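Local coordinates for uncharacterized hypothetical protein (Bacteroides uniformis, PDB 4EIU) that is of unknown function but belongs to the DUF3823 family, whose N-terminal domain is grouped with the transthyretin-like folds, at residues 31-43 / 66-79. Sequence-based numbering, arbitrary orientation. Where two conformers were deposited one is given.
Sequences SEGIRVRLTELSW and IFKGEYNVRIDGPF
Tyr71 and Glu40 face each other as a non-hydrogen-bonded pair of the antiparallel strands 35-40 and 69-76, which are joined by paired backbone bonds at Arg35-Asp76, Arg37-Arg74 and Thr39-Asn72. From CB, 3.7 Å from Thr39 O, the tyrosine turns CG away from its own carbonyl carbon (chi1 -76°) and brings the ring across toward the partner strand. Its CD2 meets the backbone N of Glu40 and also Leu38 CB; CE2 touches Glu40 CB at 3.7 Å. Glu40 CG lies over one ring face, offset toward the rim, in a CH-pi contact, 4.0 Å from the centroid, and at the tip OH donates to Phe67 O over 2.6 Å, on a carbonyl lone pair, which fixes the ring's far end. An alanine here is likely to leave Phe67 O without this donor and open a gap beside Glu40 CG. Farther along the same sheet face, Leu38 CD2 packs on Val73 CG2 at 3.7 Å. On the other sheet face, Arg74 grips Asp76 side-on, NE and NH2 each taking a syn lone pair, while Arg35 NH2 reaches OD2 (3.0 Å) from above the carboxylate plane; the shared carboxylate probably offsets part of the repulsion between the two guanidinium groups. Within its five-stranded antiparallel sheet, the pair lies between strands 53-54 and 91-101, and its apolar face, with Leu38, Val73 and Ile75, packs against strands 10-18 and 104-111.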
loop_
_atom_site.group_PDB
_atom_site.type_symbol
_atom_site.label_atom_id
_atom_site.label_comp_id
_atom_site.label_asym_id
_atom_site.label_seq_id
_atom_site.Cartn_x
_atom_site.Cartn_y
_atom_site.Cartn_z
ATOM N N SER A 31 7.215 -0.846 7.402
ATOM C CA SER A 31 6.162 -0.447 8.352
ATOM C C SER A 31 5.042 0.324 7.694
ATOM O O SER A 31 3.938 0.360 8.217
ATOM C CB SER A 31 6.747 0.422 9.491
ATOM O OG SER A 31 7.770 -0.258 10.200
ATOM N N GLU A 32 5.341 0.963 6.548
ATOM C CA GLU A 32 4.350 1.768 5.801
ATOM C C GLU A 32 3.597 0.959 4.713
ATOM O O GLU A 32 2.880 1.517 3.865
ATOM C CB GLU A 32 4.996 2.996 5.182
ATOM C CG GLU A 32 5.829 3.801 6.179
ATOM C CD GLU A 32 7.243 3.250 6.403
ATOM O OE1 GLU A 32 7.704 2.308 5.701
ATOM O OE2 GLU A 32 7.890 3.763 7.331
ATOM N N GLY A 33 3.739 -0.350 4.764
ATOM C CA GLY A 33 3.166 -1.229 3.766
ATOM C C GLY A 33 1.813 -1.779 4.215
ATOM O O GLY A 33 1.002 -1.064 4.796
ATOM N N ILE A 34 1.583 -3.076 3.982
ATOM C CA ILE A 34 0.317 -3.710 4.389
ATOM C C ILE A 34 0.577 -4.572 5.611
ATOM O O ILE A 34 1.266 -5.620 5.528
ATOM C CB ILE A 34 -0.331 -4.555 3.279
ATOM C CG1 ILE A 34 -0.615 -3.732 2.037
ATOM C CG2 ILE A 34 -1.587 -5.276 3.836
ATOM C CD1 ILE A 34 -1.125 -4.534 0.837
ATOM N N ARG A 35 0.069 -4.083 6.733
ATOM C CA ARG A 35 0.212 -4.687 8.058
ATOM C C ARG A 35 -0.751 -5.819 8.294
ATOM O O ARG A 35 -1.936 -5.696 7.977
ATOM C CB ARG A 35 0.051 -3.628 9.141
ATOM C CG ARG A 35 0.541 -4.028 10.524
ATOM C CD ARG A 35 0.277 -2.943 11.540
ATOM N NE ARG A 35 -1.163 -2.898 11.833
ATOM C CZ ARG A 35 -1.742 -2.048 12.673
ATOM N NH1 ARG A 35 -1.029 -1.134 13.337
ATOM N NH2 ARG A 35 -3.065 -2.094 12.821
ATOM N N VAL A 36 -0.258 -6.880 8.923
ATOM C CA VAL A 36 -1.056 -8.060 9.246
ATOM C C VAL A 36 -0.939 -8.292 10.755
ATOM O O VAL A 36 0.168 -8.410 11.317
ATOM C CB VAL A 36 -0.576 -9.323 8.474
ATOM C CG1 VAL A 36 -1.522 -10.503 8.725
ATOM C CG2 VAL A 36 -0.454 -9.013 6.964
ATOM N N ARG A 37 -2.097 -8.410 11.405
ATOM C CA ARG A 37 -2.189 -8.637 12.859
ATOM C C ARG A 37 -3.074 -9.829 13.147
ATOM O O ARG A 37 -4.295 -9.832 12.806
ATOM C CB ARG A 37 -2.747 -7.356 13.532
ATOM C CG ARG A 37 -3.094 -7.493 15.001
ATOM C CD ARG A 37 -3.500 -6.159 15.609
ATOM N NE ARG A 37 -2.374 -5.230 15.613
ATOM C CZ ARG A 37 -2.473 -3.960 15.962
ATOM N NH1 ARG A 37 -3.642 -3.488 16.384
ATOM N NH2 ARG A 37 -1.405 -3.165 15.929
ATOM N N LEU A 38 -2.468 -10.812 13.793
ATOM C CA LEU A 38 -3.098 -12.054 14.179
ATOM C C LEU A 38 -3.311 -12.056 15.683
ATOM O O LEU A 38 -2.351 -12.044 16.451
ATOM C CB LEU A 38 -2.203 -13.258 13.780
ATOM C CG LEU A 38 -1.646 -13.325 12.325
ATOM C CD1 LEU A 38 -0.696 -14.519 12.072
ATOM C CD2 LEU A 38 -2.745 -13.320 11.291
ATOM N N THR A 39 -4.575 -12.118 16.103
ATOM C CA THR A 39 -4.951 -12.230 17.518
ATOM C C THR A 39 -5.636 -13.561 17.746
ATOM O O THR A 39 -6.617 -13.882 17.073
ATOM C CB THR A 39 -5.925 -11.103 17.895
ATOM O OG1 THR A 39 -5.433 -9.874 17.378
ATOM C CG2 THR A 39 -6.116 -10.947 19.396
ATOM N N GLU A 40 -5.124 -14.346 18.690
ATOM C CA GLU A 40 -5.756 -15.590 19.065
ATOM C C GLU A 40 -7.011 -15.304 19.886
ATOM O O GLU A 40 -6.955 -14.573 20.863
ATOM C CB GLU A 40 -4.860 -16.508 19.888
ATOM C CG GLU A 40 -5.345 -17.931 19.711
ATOM C CD GLU A 40 -4.827 -18.904 20.716
ATOM O OE1 GLU A 40 -3.841 -18.606 21.435
ATOM O OE2 GLU A 40 -5.442 -19.985 20.747
ATOM N N LEU A 41 -8.121 -15.908 19.476
ATOM C CA LEU A 41 -9.408 -15.698 20.130
ATOM C C LEU A 41 -9.566 -16.731 21.200
ATOM O O LEU A 41 -9.202 -17.894 21.010
ATOM C CB LEU A 41 -10.559 -15.792 19.130
ATOM C CG LEU A 41 -10.493 -14.787 17.994
ATOM C CD1 LEU A 41 -11.499 -15.167 16.914
ATOM C CD2 LEU A 41 -10.713 -13.347 18.451
ATOM N N SER A 42 -10.089 -16.297 22.335
ATOM C CA SER A 42 -10.189 -17.145 23.512
ATOM C C SER A 42 -11.540 -16.945 24.175
ATOM O O SER A 42 -12.120 -15.854 24.045
ATOM C CB SER A 42 -9.116 -16.692 24.476
ATOM O OG SER A 42 -9.045 -17.531 25.596
ATOM N N TRP A 43 -12.031 -17.966 24.897
ATOM C CA TRP A 43 -13.157 -17.776 25.835
ATOM C C TRP A 43 -12.782 -16.733 26.859
ATOM O O TRP A 43 -13.597 -15.841 27.193
ATOM C CB TRP A 43 -13.585 -19.085 26.529
ATOM C CG TRP A 43 -14.188 -20.107 25.584
ATOM C CD1 TRP A 43 -13.747 -21.409 25.346
ATOM C CD2 TRP A 43 -15.353 -19.930 24.693
ATOM N NE1 TRP A 43 -14.535 -22.030 24.406
ATOM C CE2 TRP A 43 -15.515 -21.199 23.973
ATOM C CE3 TRP A 43 -16.243 -18.886 24.429
ATOM C CZ2 TRP A 43 -16.531 -21.390 23.041
ATOM C CZ3 TRP A 43 -17.262 -19.090 23.487
ATOM C CH2 TRP A 43 -17.403 -20.313 22.812
ATOM N N ILE A 66 2.823 -20.012 13.735
ATOM C CA ILE A 66 1.496 -19.742 14.353
ATOM C C ILE A 66 1.124 -20.895 15.291
ATOM O O ILE A 66 1.229 -22.084 14.918
ATOM C CB ILE A 66 0.358 -19.553 13.321
ATOM C CG1 ILE A 66 0.712 -18.562 12.216
ATOM C CG2 ILE A 66 -0.935 -19.090 14.022
ATOM C CD1 ILE A 66 1.155 -17.227 12.701
ATOM N N PHE A 67 0.778 -20.585 16.539
ATOM C CA PHE A 67 0.206 -21.624 17.431
ATOM C C PHE A 67 -1.184 -22.022 16.945
ATOM O O PHE A 67 -2.013 -21.133 16.690
ATOM C CB PHE A 67 0.034 -21.108 18.846
ATOM C CG PHE A 67 1.313 -20.912 19.596
ATOM C CD1 PHE A 67 2.030 -22.008 20.081
ATOM C CD2 PHE A 67 1.746 -19.623 19.934
ATOM C CE1 PHE A 67 3.195 -21.823 20.811
ATOM C CE2 PHE A 67 2.915 -19.437 20.673
ATOM C CZ PHE A 67 3.632 -20.537 21.114
ATOM N N LYS A 68 -1.461 -23.323 16.865
ATOM C CA LYS A 68 -2.752 -23.825 16.348
ATOM C C LYS A 68 -3.849 -23.213 17.192
ATOM O O LYS A 68 -3.740 -23.212 18.413
ATOM C CB LYS A 68 -2.819 -25.359 16.415
ATOM C CG LYS A 68 -4.077 -26.011 15.826
ATOM C CD LYS A 68 -4.011 -27.541 15.887
ATOM C CE LYS A 68 -5.375 -28.192 16.151
ATOM N NZ LYS A 68 -6.342 -28.031 15.023
ATOM N N GLY A 69 -4.863 -22.647 16.542
ATOM C CA GLY A 69 -6.045 -22.179 17.246
ATOM C C GLY A 69 -6.894 -21.294 16.368
ATOM O O GLY A 69 -6.740 -21.309 15.165
ATOM N N GLU A 70 -7.793 -20.543 16.993
ATOM C CA GLU A 70 -8.714 -19.658 16.302
ATOM C C GLU A 70 -8.214 -18.234 16.391
ATOM O O GLU A 70 -7.870 -17.752 17.476
ATOM C CB GLU A 70 -10.108 -19.714 16.956
ATOM C CG GLU A 70 -10.775 -21.082 16.925
ATOM C CD GLU A 70 -11.602 -21.332 15.668
ATOM O OE1 GLU A 70 -11.955 -20.357 14.951
ATOM O OE2 GLU A 70 -11.923 -22.518 15.410
ATOM N N TYR A 71 -8.259 -17.542 15.267
ATOM C CA TYR A 71 -7.616 -16.240 15.144
ATOM C C TYR A 71 -8.517 -15.247 14.457
ATOM O O TYR A 71 -9.284 -15.611 13.557
ATOM C CB TYR A 71 -6.311 -16.358 14.333
ATOM C CG TYR A 71 -5.167 -16.968 15.132
ATOM C CD1 TYR A 71 -5.005 -18.330 15.204
ATOM C CD2 TYR A 71 -4.275 -16.157 15.844
ATOM C CE1 TYR A 71 -3.965 -18.893 15.943
ATOM C CE2 TYR A 71 -3.229 -16.713 16.580
ATOM C CZ TYR A 71 -3.089 -18.074 16.626
ATOM O OH TYR A 71 -2.082 -18.629 17.374
ATOM N N ASN A 72 -8.363 -13.992 14.856
ATOM C CA ASN A 72 -8.755 -12.848 14.064
ATOM C C ASN A 72 -7.538 -12.395 13.238
ATOM O O ASN A 72 -6.427 -12.253 13.773
ATOM C CB ASN A 72 -9.212 -11.714 15.000
ATOM C CG ASN A 72 -9.650 -10.474 14.254
ATOM O OD1 ASN A 72 -8.890 -9.492 14.172
ATOM N ND2 ASN A 72 -10.871 -10.498 13.716
ATOM N N VAL A 73 -7.768 -12.152 11.957
ATOM C CA VAL A 73 -6.752 -11.729 11.034
ATOM C C VAL A 73 -7.204 -10.374 10.506
ATOM O O VAL A 73 -8.220 -10.268 9.835
ATOM C CB VAL A 73 -6.551 -12.753 9.884
ATOM C CG1 VAL A 73 -5.431 -12.285 8.932
ATOM C CG2 VAL A 73 -6.250 -14.169 10.472
ATOM N N ARG A 74 -6.463 -9.344 10.852
ATOM C CA ARG A 74 -6.753 -7.974 10.482
ATOM C C ARG A 74 -5.633 -7.415 9.609
ATOM O O ARG A 74 -4.477 -7.541 9.983
ATOM C CB ARG A 74 -6.827 -7.134 11.771
ATOM C CG ARG A 74 -6.944 -5.648 11.476
ATOM C CD ARG A 74 -7.040 -4.788 12.731
ATOM N NE ARG A 74 -6.899 -3.392 12.298
ATOM C CZ ARG A 74 -7.402 -2.340 12.936
ATOM N NH1 ARG A 74 -8.122 -2.480 14.066
ATOM N NH2 ARG A 74 -7.203 -1.141 12.426
ATOM N N ILE A 75 -5.956 -6.749 8.489
ATOM C CA ILE A 75 -4.948 -6.077 7.690
ATOM C C ILE A 75 -5.278 -4.567 7.594
ATOM O O ILE A 75 -6.439 -4.182 7.694
ATOM C CB ILE A 75 -4.766 -6.714 6.301
ATOM C CG1 ILE A 75 -6.036 -6.557 5.417
ATOM C CG2 ILE A 75 -4.349 -8.220 6.483
ATOM C CD1 ILE A 75 -5.892 -6.915 3.920
ATOM N N ASP A 76 -4.244 -3.750 7.518
ATOM C CA ASP A 76 -4.354 -2.302 7.297
ATOM C C ASP A 76 -3.342 -1.920 6.201
ATOM O O ASP A 76 -2.247 -2.525 6.097
ATOM C CB ASP A 76 -3.975 -1.583 8.584
ATOM C CG ASP A 76 -4.988 -1.789 9.696
ATOM O OD1 ASP A 76 -5.927 -0.983 9.835
ATOM O OD2 ASP A 76 -4.815 -2.731 10.485
ATOM N N GLY A 77 -3.669 -0.917 5.398
ATOM C CA GLY A 77 -2.842 -0.623 4.265
ATOM C C GLY A 77 -3.344 0.586 3.526
ATOM O O GLY A 77 -4.119 1.346 4.109
ATOM N N PRO A 78 -2.916 0.748 2.253
ATOM C CA PRO A 78 -3.362 1.845 1.360
ATOM C C PRO A 78 -4.717 1.510 0.716
ATOM O O PRO A 78 -4.845 1.417 -0.488
ATOM C CB PRO A 78 -2.221 1.923 0.341
ATOM C CG PRO A 78 -1.818 0.482 0.172
ATOM C CD PRO A 78 -1.884 -0.067 1.585
ATOM N N PHE A 79 -5.692 1.341 1.592
ATOM C CA PHE A 79 -7.041 0.935 1.255
ATOM C C PHE A 79 -8.011 1.317 2.379
ATOM O O PHE A 79 -7.632 1.507 3.538
ATOM C CB PHE A 79 -7.125 -0.557 0.871
ATOM C CG PHE A 79 -6.500 -1.507 1.874
ATOM C CD1 PHE A 79 -7.157 -1.843 3.035
ATOM C CD2 PHE A 79 -5.251 -2.094 1.602
ATOM C CE1 PHE A 79 -6.592 -2.781 3.913
ATOM C CE2 PHE A 79 -4.664 -3.004 2.490
ATOM C CZ PHE A 79 -5.340 -3.326 3.640
HETATM O O HOH W 1 -3.136 -4.759 10.778
HETATM O O HOH W 2 -6.285 -9.314 14.806
HETATM O O HOH W 3 -7.865 -20.380 19.872
#